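Local coordinates for protein beta-glucoside kinase (Listeria monocytogenes, PDB 4HTL) that phosphorylates cellobiose with ATP to give cellobiose-6'-phosphate, and may also act as a transcriptional regulator of the cellobiose phosphotransferase operon, at residues A[178-183]-A[245-250]; A[182-187]-A[196-201]; A[202-207]-A[216-221]. One frame throughout, in Å; residues are numbered along the deposited sequence. Where two conformers were deposited one is given.

Contact 1: residues A[178-183]-A[245-250]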
loop_
_atom_site.group_PDB
_atom_site.type_symbol
_atom_site.label_atom_id
_atom_site.label_comp_id
_atom_site.label_asym_id
_atom_site.label_seq_id
_atom_site.Cartn_x
_atom_site.Cartn_y
_atom_site.Cartn_z
ATOM N N THR A 178 13.671 -12.648 3.280
ATOM C CA THR A 178 13.327 -12.293 4.642
ATOM C C THR A 178 12.217 -13.181 5.239
ATOM O O THR A 178 11.077 -12.739 5.432
ATOM C CB THR A 178 12.988 -10.802 4.723
ATOM O OG1 THR A 178 13.980 -10.040 4.007
ATOM C CG2 THR A 178 12.829 -10.295 6.139
ATOM N N THR A 179 12.547 -14.453 5.484
ATOM C CA THR A 179 11.584 -15.427 6.012
ATOM C C THR A 179 12.326 -16.380 6.914
ATOM O O THR A 179 13.577 -16.480 6.868
ATOM C CB THR A 179 10.870 -16.260 4.906
ATOM O OG1 THR A 179 11.784 -17.178 4.311
ATOM C CG2 THR A 179 10.268 -15.336 3.780
HETATM N N MSE A 180 11.563 -17.117 7.716
HETATM C CA MSE A 180 12.157 -18.157 8.570
HETATM C C MSE A 180 12.857 -19.262 7.731
HETATM O O MSE A 180 13.908 -19.793 8.132
HETATM C CB MSE A 180 11.096 -18.751 9.458
HETATM C CG MSE A 180 10.443 -17.699 10.425
HETATM SE SE MSE A 180 11.599 -16.916 11.799
HETATM C CE MSE A 180 11.542 -18.443 12.980
ATOM N N LEU A 181 12.276 -19.594 6.574
ATOM C CA LEU A 181 12.888 -20.523 5.627
ATOM C C LEU A 181 14.222 -20.010 5.089
ATOM O O LEU A 181 15.203 -20.758 5.058
ATOM C CB LEU A 181 11.956 -20.855 4.472
ATOM C CG LEU A 181 12.494 -21.808 3.378
ATOM C CD1 LEU A 181 13.033 -23.152 3.929
ATOM C CD2 LEU A 181 11.400 -22.008 2.312
ATOM N N VAL A 182 14.280 -18.731 4.706
ATOM C CA VAL A 182 15.505 -18.155 4.197
ATOM C C VAL A 182 16.579 -18.224 5.299
ATOM O O VAL A 182 17.744 -18.520 5.009
ATOM C CB VAL A 182 15.285 -16.701 3.686
ATOM C CG1 VAL A 182 16.629 -15.996 3.507
ATOM C CG2 VAL A 182 14.456 -16.737 2.424
ATOM N N LEU A 183 16.206 -17.920 6.552
ATOM C CA LEU A 183 17.160 -18.016 7.641
ATOM C C LEU A 183 17.792 -19.386 7.749
ATOM O O LEU A 183 19.035 -19.498 7.873
ATOM C CB LEU A 183 16.515 -17.659 8.979
ATOM C CG LEU A 183 16.376 -16.188 9.351
ATOM C CD1 LEU A 183 15.537 -16.090 10.639
ATOM C CD2 LEU A 183 17.746 -15.494 9.536
ATOM N N GLY A 245 2.549 -15.431 12.398
ATOM C CA GLY A 245 3.237 -16.473 11.663
ATOM C C GLY A 245 4.320 -17.150 12.496
ATOM O O GLY A 245 4.456 -16.913 13.700
ATOM N N GLY A 246 5.143 -17.945 11.809
ATOM C CA GLY A 246 6.253 -18.663 12.418
ATOM C C GLY A 246 7.172 -17.814 13.272
ATOM O O GLY A 246 7.691 -18.287 14.259
ATOM N N ILE A 247 7.363 -16.547 12.899
ATOM C CA ILE A 247 8.232 -15.651 13.653
ATOM C C ILE A 247 7.878 -15.534 15.117
ATOM O O ILE A 247 8.757 -15.280 15.953
ATOM C CB ILE A 247 8.300 -14.250 12.956
ATOM C CG1 ILE A 247 9.458 -13.442 13.471
ATOM C CG2 ILE A 247 6.937 -13.513 12.999
ATOM C CD1 ILE A 247 9.625 -12.157 12.679
ATOM N N THR A 248 6.601 -15.713 15.442
ATOM C CA THR A 248 6.159 -15.724 16.855
ATOM C C THR A 248 6.780 -16.848 17.715
ATOM O O THR A 248 6.652 -16.830 18.948
ATOM C CB THR A 248 4.620 -15.813 17.012
ATOM O OG1 THR A 248 4.144 -17.161 16.765
ATOM C CG2 THR A 248 3.951 -14.828 16.124
ATOM N N SER A 249 7.432 -17.810 17.076
ATOM C CA SER A 249 8.254 -18.831 17.779
ATOM C C SER A 249 9.439 -18.151 18.507
ATOM O O SER A 249 10.074 -18.768 19.327
ATOM C CB SER A 249 8.801 -19.914 16.822
ATOM O OG SER A 249 9.726 -19.365 15.878
ATOM N N ARG A 250 9.695 -16.879 18.200
ATOM C CA ARG A 250 10.682 -16.053 18.936
ATOM C C ARG A 250 9.888 -15.186 19.956
ATOM O O ARG A 250 9.257 -14.199 19.596
ATOM C CB ARG A 250 11.484 -15.203 17.938
ATOM C CG ARG A 250 12.457 -14.203 18.561
ATOM C CD ARG A 250 13.590 -14.891 19.256
ATOM N NE ARG A 250 14.609 -13.945 19.697
ATOM C CZ ARG A 250 15.702 -14.302 20.357
ATOM N NH1 ARG A 250 15.840 -15.563 20.732
ATOM N NH2 ARG A 250 16.612 -13.393 20.713
#

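Contact 2: residues A[182-187]-A[196-201]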
loop_
_atom_site.group_PDB
_atom_site.type_symbol
_atom_site.label_atom_id
_atom_site.label_comp_id
_atom_site.label_asym_id
_atom_site.label_seq_id
_atom_site.Cartn_x
_atom_site.Cartn_y
_atom_site.Cartn_z
ATOM N N VAL A 182 14.280 -18.731 4.706
ATOM C CA VAL A 182 15.505 -18.155 4.197
ATOM C C VAL A 182 16.579 -18.224 5.299
ATOM O O VAL A 182 17.744 -18.520 5.009
ATOM C CB VAL A 182 15.285 -16.701 3.686
ATOM C CG1 VAL A 182 16.629 -15.996 3.507
ATOM C CG2 VAL A 182 14.456 -16.737 2.424
ATOM N N LEU A 183 16.206 -17.920 6.552
ATOM C CA LEU A 183 17.160 -18.016 7.641
ATOM C C LEU A 183 17.792 -19.386 7.749
ATOM O O LEU A 183 19.035 -19.498 7.873
ATOM C CB LEU A 183 16.515 -17.659 8.979
ATOM C CG LEU A 183 16.376 -16.188 9.351
ATOM C CD1 LEU A 183 15.537 -16.090 10.639
ATOM C CD2 LEU A 183 17.746 -15.494 9.536
ATOM N N ARG A 184 16.968 -20.414 7.664
ATOM C CA ARG A 184 17.461 -21.800 7.727
ATOM C C ARG A 184 18.349 -22.122 6.520
ATOM O O ARG A 184 19.414 -22.721 6.672
ATOM C CB ARG A 184 16.303 -22.791 7.861
ATOM C CG ARG A 184 15.552 -22.630 9.180
ATOM C CD ARG A 184 14.288 -23.467 9.199
ATOM N NE ARG A 184 14.639 -24.851 8.885
ATOM C CZ ARG A 184 14.235 -25.546 7.823
ATOM N NH1 ARG A 184 13.347 -25.057 6.959
ATOM N NH2 ARG A 184 14.678 -26.794 7.662
ATOM N N ARG A 185 17.925 -21.693 5.333
ATOM C CA ARG A 185 18.731 -21.864 4.115
ATOM C C ARG A 185 20.085 -21.192 4.233
ATOM O O ARG A 185 21.102 -21.780 3.889
ATOM C CB ARG A 185 17.996 -21.332 2.909
ATOM C CG ARG A 185 16.867 -22.249 2.506
ATOM C CD ARG A 185 16.175 -21.836 1.206
ATOM N NE ARG A 185 17.134 -21.506 0.142
ATOM C CZ ARG A 185 17.147 -20.359 -0.540
ATOM N NH1 ARG A 185 16.227 -19.416 -0.312
ATOM N NH2 ARG A 185 18.076 -20.144 -1.474
ATOM N N GLN A 186 20.106 -19.953 4.720
ATOM C CA GLN A 186 21.347 -19.259 4.883
ATOM C C GLN A 186 22.254 -19.950 5.899
ATOM O O GLN A 186 23.458 -20.069 5.687
ATOM C CB GLN A 186 21.107 -17.823 5.338
ATOM C CG GLN A 186 20.441 -16.952 4.292
ATOM C CD GLN A 186 19.899 -15.619 4.810
ATOM O OE1 GLN A 186 19.703 -15.444 6.019
ATOM N NE2 GLN A 186 19.643 -14.659 3.877
ATOM N N TYR A 187 21.682 -20.349 7.031
ATOM C CA TYR A 187 22.455 -21.069 8.040
ATOM C C TYR A 187 23.053 -22.356 7.504
ATOM O O TYR A 187 24.233 -22.659 7.783
ATOM C CB TYR A 187 21.603 -21.337 9.273
ATOM C CG TYR A 187 22.455 -21.654 10.505
ATOM C CD1 TYR A 187 23.245 -20.671 11.099
ATOM C CD2 TYR A 187 22.444 -22.921 11.074
ATOM C CE1 TYR A 187 24.027 -20.949 12.195
ATOM C CE2 TYR A 187 23.205 -23.201 12.188
ATOM C CZ TYR A 187 24.001 -22.205 12.741
ATOM O OH TYR A 187 24.751 -22.471 13.850
ATOM N N GLU A 196 17.644 -29.798 6.302
ATOM C CA GLU A 196 16.615 -30.559 7.023
ATOM C C GLU A 196 16.917 -30.721 8.516
ATOM O O GLU A 196 15.991 -30.933 9.303
ATOM C CB GLU A 196 16.315 -31.912 6.337
ATOM C CG GLU A 196 17.502 -32.853 6.163
ATOM C CD GLU A 196 18.213 -32.697 4.823
ATOM O OE1 GLU A 196 18.746 -33.723 4.343
ATOM O OE2 GLU A 196 18.241 -31.568 4.252
ATOM N N GLU A 197 18.194 -30.575 8.891
ATOM C CA GLU A 197 18.669 -30.722 10.281
ATOM C C GLU A 197 18.778 -29.407 11.058
ATOM O O GLU A 197 19.151 -29.390 12.241
ATOM C CB GLU A 197 20.018 -31.437 10.273
ATOM C CG GLU A 197 19.852 -32.915 9.934
ATOM C CD GLU A 197 21.155 -33.637 9.660
ATOM O OE1 GLU A 197 22.232 -33.143 10.076
ATOM O OE2 GLU A 197 21.090 -34.709 9.014
ATOM N N ILE A 198 18.435 -28.311 10.395
ATOM C CA ILE A 198 18.515 -26.981 10.999
ATOM C C ILE A 198 17.116 -26.488 11.395
ATOM O O ILE A 198 16.167 -26.535 10.606
ATOM C CB ILE A 198 19.179 -25.988 10.026
ATOM C CG1 ILE A 198 20.636 -26.395 9.746
ATOM C CG2 ILE A 198 19.087 -24.543 10.550
ATOM C CD1 ILE A 198 21.191 -25.763 8.502
ATOM N N THR A 199 17.015 -25.976 12.618
ATOM C CA THR A 199 15.784 -25.393 13.146
ATOM C C THR A 199 15.951 -23.866 13.302
ATOM O O THR A 199 17.058 -23.383 13.529
ATOM C CB THR A 199 15.473 -26.002 14.524
ATOM O OG1 THR A 199 16.483 -25.598 15.457
ATOM C CG2 THR A 199 15.435 -27.569 14.436
ATOM N N GLY A 200 14.852 -23.123 13.233
ATOM C CA GLY A 200 14.882 -21.711 13.572
ATOM C C GLY A 200 15.313 -21.494 15.000
ATOM O O GLY A 200 16.055 -20.551 15.296
ATOM N N GLU A 201 14.911 -22.414 15.874
ATOM C CA GLU A 201 15.205 -22.298 17.294
ATOM C C GLU A 201 16.718 -22.302 17.525
ATOM O O GLU A 201 17.241 -21.517 18.342
ATOM C CB GLU A 201 14.521 -23.433 18.084
ATOM C CG GLU A 201 14.745 -23.379 19.576
ATOM C CD GLU A 201 14.064 -24.523 20.299
ATOM O OE1 GLU A 201 12.875 -24.780 20.010
ATOM O OE2 GLU A 201 14.712 -25.168 21.159
#

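Contact 3: residues A[202-207]-A[216-221]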
loop_
_atom_site.group_PDB
_atom_site.type_symbol
_atom_site.label_atom_id
_atom_site.label_comp_id
_atom_site.label_asym_id
_atom_site.label_seq_id
_atom_site.Cartn_x
_atom_site.Cartn_y
_atom_site.Cartn_z
ATOM N N GLU A 202 17.445 -23.134 16.795
ATOM C CA GLU A 202 18.915 -23.213 17.030
ATOM C C GLU A 202 19.624 -21.973 16.555
ATOM O O GLU A 202 20.586 -21.534 17.160
ATOM C CB GLU A 202 19.557 -24.452 16.420
ATOM C CG GLU A 202 19.954 -24.429 14.978
ATOM C CD GLU A 202 20.504 -25.772 14.546
ATOM O OE1 GLU A 202 19.736 -26.557 13.952
ATOM O OE2 GLU A 202 21.693 -26.055 14.823
ATOM N N ILE A 203 19.133 -21.399 15.465
ATOM C CA ILE A 203 19.723 -20.146 14.959
ATOM C C ILE A 203 19.561 -19.040 16.021
ATOM O O ILE A 203 20.492 -18.351 16.327
ATOM C CB ILE A 203 19.153 -19.702 13.606
ATOM C CG1 ILE A 203 19.374 -20.778 12.524
ATOM C CG2 ILE A 203 19.760 -18.360 13.160
ATOM C CD1 ILE A 203 18.547 -20.595 11.267
ATOM N N PHE A 204 18.367 -18.874 16.577
ATOM C CA PHE A 204 18.171 -17.899 17.631
ATOM C C PHE A 204 18.933 -18.206 18.907
ATOM O O PHE A 204 19.336 -17.269 19.608
ATOM C CB PHE A 204 16.683 -17.746 17.952
ATOM C CG PHE A 204 15.963 -16.799 17.004
ATOM C CD1 PHE A 204 16.196 -15.439 17.081
ATOM C CD2 PHE A 204 15.114 -17.272 16.024
ATOM C CE1 PHE A 204 15.591 -14.554 16.214
ATOM C CE2 PHE A 204 14.465 -16.401 15.168
ATOM C CZ PHE A 204 14.698 -15.036 15.269
ATOM N N ALA A 205 19.056 -19.487 19.252
ATOM C CA ALA A 205 19.847 -19.867 20.409
ATOM C C ALA A 205 21.306 -19.479 20.204
ATOM O O ALA A 205 21.947 -18.897 21.089
ATOM C CB ALA A 205 19.694 -21.376 20.729
ATOM N N ASN A 206 21.826 -19.735 19.012
ATOM C CA ASN A 206 23.183 -19.325 18.708
ATOM C C ASN A 206 23.322 -17.810 18.713
ATOM O O ASN A 206 24.277 -17.278 19.211
ATOM C CB ASN A 206 23.637 -19.908 17.390
ATOM C CG ASN A 206 23.752 -21.397 17.448
ATOM O OD1 ASN A 206 23.917 -21.958 18.516
ATOM N ND2 ASN A 206 23.664 -22.045 16.307
ATOM N N TYR A 207 22.319 -17.120 18.200
ATOM C CA TYR A 207 22.279 -15.658 18.269
ATOM C C TYR A 207 22.393 -15.168 19.727
ATOM O O TYR A 207 23.179 -14.277 20.050
ATOM C CB TYR A 207 20.945 -15.198 17.647
ATOM C CG TYR A 207 20.649 -13.724 17.759
ATOM C CD1 TYR A 207 21.339 -12.802 16.985
ATOM C CD2 TYR A 207 19.627 -13.245 18.577
ATOM C CE1 TYR A 207 21.103 -11.457 17.097
ATOM C CE2 TYR A 207 19.371 -11.886 18.679
ATOM C CZ TYR A 207 20.086 -10.993 17.927
ATOM O OH TYR A 207 19.860 -9.625 17.995
ATOM N N ARG A 216 24.763 -12.161 12.262
ATOM C CA ARG A 216 24.575 -11.526 10.977
ATOM C C ARG A 216 23.246 -11.946 10.370
ATOM O O ARG A 216 22.512 -11.121 9.827
ATOM C CB ARG A 216 25.754 -11.821 10.026
ATOM C CG ARG A 216 25.613 -11.122 8.672
ATOM C CD ARG A 216 26.854 -11.297 7.792
ATOM N NE ARG A 216 26.617 -10.656 6.521
ATOM C CZ ARG A 216 26.639 -9.339 6.305
ATOM N NH1 ARG A 216 27.013 -8.486 7.249
ATOM N NH2 ARG A 216 26.325 -8.866 5.109
ATOM N N LEU A 217 22.933 -13.226 10.438
ATOM C CA LEU A 217 21.685 -13.702 9.828
ATOM C C LEU A 217 20.461 -13.019 10.435
ATOM O O LEU A 217 19.545 -12.541 9.719
ATOM C CB LEU A 217 21.560 -15.216 9.932
ATOM C CG LEU A 217 22.555 -16.108 9.269
ATOM C CD1 LEU A 217 22.011 -17.564 9.279
ATOM C CD2 LEU A 217 23.064 -15.623 7.925
ATOM N N ILE A 218 20.451 -12.920 11.751
ATOM C CA ILE A 218 19.313 -12.347 12.449
ATOM C C ILE A 218 19.225 -10.844 12.210
ATOM O O ILE A 218 18.125 -10.301 11.960
ATOM C CB ILE A 218 19.307 -12.689 13.984
ATOM C CG1 ILE A 218 19.169 -14.237 14.180
ATOM C CG2 ILE A 218 18.205 -11.877 14.696
ATOM C CD1 ILE A 218 17.966 -14.889 13.512
ATOM N N THR A 219 20.378 -10.196 12.241
ATOM C CA THR A 219 20.447 -8.754 11.968
ATOM C C THR A 219 19.897 -8.413 10.573
ATOM O O THR A 219 19.096 -7.474 10.417
ATOM C CB THR A 219 21.852 -8.190 12.195
ATOM O OG1 THR A 219 22.259 -8.464 13.544
ATOM C CG2 THR A 219 21.907 -6.661 11.959
ATOM N N GLU A 220 20.312 -9.191 9.583
ATOM C CA GLU A 220 19.857 -8.980 8.202
ATOM C C GLU A 220 18.356 -9.253 8.069
ATOM O O GLU A 220 17.673 -8.549 7.355
ATOM C CB GLU A 220 20.654 -9.800 7.210
ATOM C CG GLU A 220 22.119 -9.392 7.193
ATOM C CD GLU A 220 22.371 -8.074 6.486
ATOM O OE1 GLU A 220 21.986 -7.992 5.325
ATOM O OE2 GLU A 220 22.957 -7.144 7.065
ATOM N N PHE A 221 17.872 -10.315 8.721
ATOM C CA PHE A 221 16.445 -10.631 8.777
ATOM C C PHE A 221 15.658 -9.440 9.324
ATOM O O PHE A 221 14.667 -8.982 8.731
ATOM C CB PHE A 221 16.278 -11.914 9.618
ATOM C CG PHE A 221 14.843 -12.341 9.860
ATOM C CD1 PHE A 221 14.042 -12.834 8.837
ATOM C CD2 PHE A 221 14.356 -12.390 11.135
ATOM C CE1 PHE A 221 12.763 -13.278 9.080
ATOM C CE2 PHE A 221 13.083 -12.846 11.402
ATOM C CZ PHE A 221 12.276 -13.296 10.368
HETATM O O HOH W 1 20.016 -8.114 15.669
#

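Contact 1: residues A[178-183]-A[245-250]
The selenomethionine M180 spans the gap to G246, I247 and S249, showing how one flexible side chain can join two backbones that stay well apart. Its selenium packs against I247, 4.0 Å from I247 CA and 4.4 Å from I247 CB, a dispersion contact made with backbone and side-chain root alike. CG starts beside the backbone N of M180, and the chain then bends at both later torsions (chi2 -66°, chi3 -78°). This curl carries the methyl CE to S249, whose OG lies 3.5 Å away; G246 O is next, at 4.1 Å from CE. Both are van der Waals approaches of a methyl group to oxygen.

The hydrogen bonds lie within each segment and shape the two surfaces. S249 OG folds back onto G246 O at 2.8 Å, while S249 N reaches the same oxygen from the opposite face of the carbonyl plane, so two bonds grip it and the short 3-10 turn is fastened. On the other side T179 is the N-cap of helix 180-191: its OG1 accepts from V182 N at 3.0 Å, in a nearly straight bond (162°).

Both segments are also tied to the end of strand 126-131 and the residue after it, through backbone hydrogen bonds of I247 with I131 and M180 with G132. Segment 245-250 lies in the connection between strand 240-244 and helix 253-261, and opens with two glycines. In ATPases of the actin-like superfamily, to which ROK kinases belong, such a turn typically lines the adenosine side of the nucleotide cleft.

Contact 2: residues A[182-187]-A[196-201]
I198 O is gripped by the guanidinium of R184 from helix 180-191. R184 NE gives the stronger bond, 2.9 Å to I198 O and close to straight (167°); R184 NH2 adds a weak second one at 3.3 Å. The oxygen lies almost in the guanidinium plane, at its edge, whereas NE sits above the carbonyl plane of I198. A bend at chi3 (54°) turns the group onto this oxygen after CG and CD have run alongside the backbone of T199 and G200, R184 CD coming to 4.1 Å from G200 N. E196 is too far for a salt bridge, with 6.9 Å between R184 NH2 and E196 OE2.

The bond joins consecutive helices 180-191 and 200-208 through their connection, held just where the second begins. T199 is the N-cap there, its OG1 accepting from E202 N.

One turn further along, Y187 supplies the apolar half. Its CG stands anti to the backbone N (chi1 -161°), which sends the ring toward I198. I198 CG2 meets Y187 CD2 at 3.8 Å, and I198 CD1 tucks against the helix backbone, 4.0 Å from R184 O. I203 packs on both Y187 and I198, continuing the apolar seam into helix 200-208.

Contact 3: residues A[202-207]-A[216-221]
I218 pushes its whole branched side chain among I203, F204 and Y207, a compact case of one aliphatic residue shared by three neighbours: CG2, CB and CG1 of I218 lie against Y207, while CD1 meets both F204 and I203. CG2, anti to its backbone N, lies over one face of the Y207 ring, 3.8 Å from the ring centroid and shifted toward the rim. CB of I218 follows along the same face, 3.6 Å from Y207 CD1. The other branch is folded rather than extended: chi2 of -55° folds CD1 back from the extended position and brings it over a face of F204, 3.9 Å from that ring's centroid. Both are CH-pi contacts, and the F204 side chain crosses that of I218 at about a right angle. I203 adds its short branch, with I203 CG2 3.9 Å from I218 CD1.

The two helices, 200-208 and 212-236, follow one another in the chain through a short link and cross steeply, their segments at 106° with axes 10.1 Å apart. They are consecutive helices packed nearly at right angles in the lobe that also holds strand 240-244. At such an angle the interface is confined to a small patch, and I218 fills its centre. R250, from the turn after that strand, packs against both F204 and Y207.

Y207 owes its place to a first torsion near 174°, with CG anti to the backbone N, which turns a face of the ring onto I218. Its hydroxyl then extends past I218 to a water 2.8 Å from Y207 OH. That water donates to T219 OG1 at 3.1 Å, and the threonine hydroxyl is also hydrogen-bonded to E215 O one turn earlier.

The three contacts form a triangle, with centres about 10 Å apart between contacts 1 and 2 and between contacts 2 and 3, and about 11 Å between contacts 1 and 3. Helix 180-191 serves contacts 1 and 2, and helix 200-208 serves contacts 2 and 3. L183, common to the first two, reaches contact 3 as well: L183 O lies 3.6 Å from I203 CD1. R250, at the end of segment 245-250, continues to contact 3, where R250 NE lies 3.4 Å from F204 CD1. Contacts 1 and 2 lie nearer the nucleotide site, without touching T14, an ATP-binding residue by similarity: G246 lies about 12 Å from the T14 side chain, and the R184 side chain about 11 Å from it.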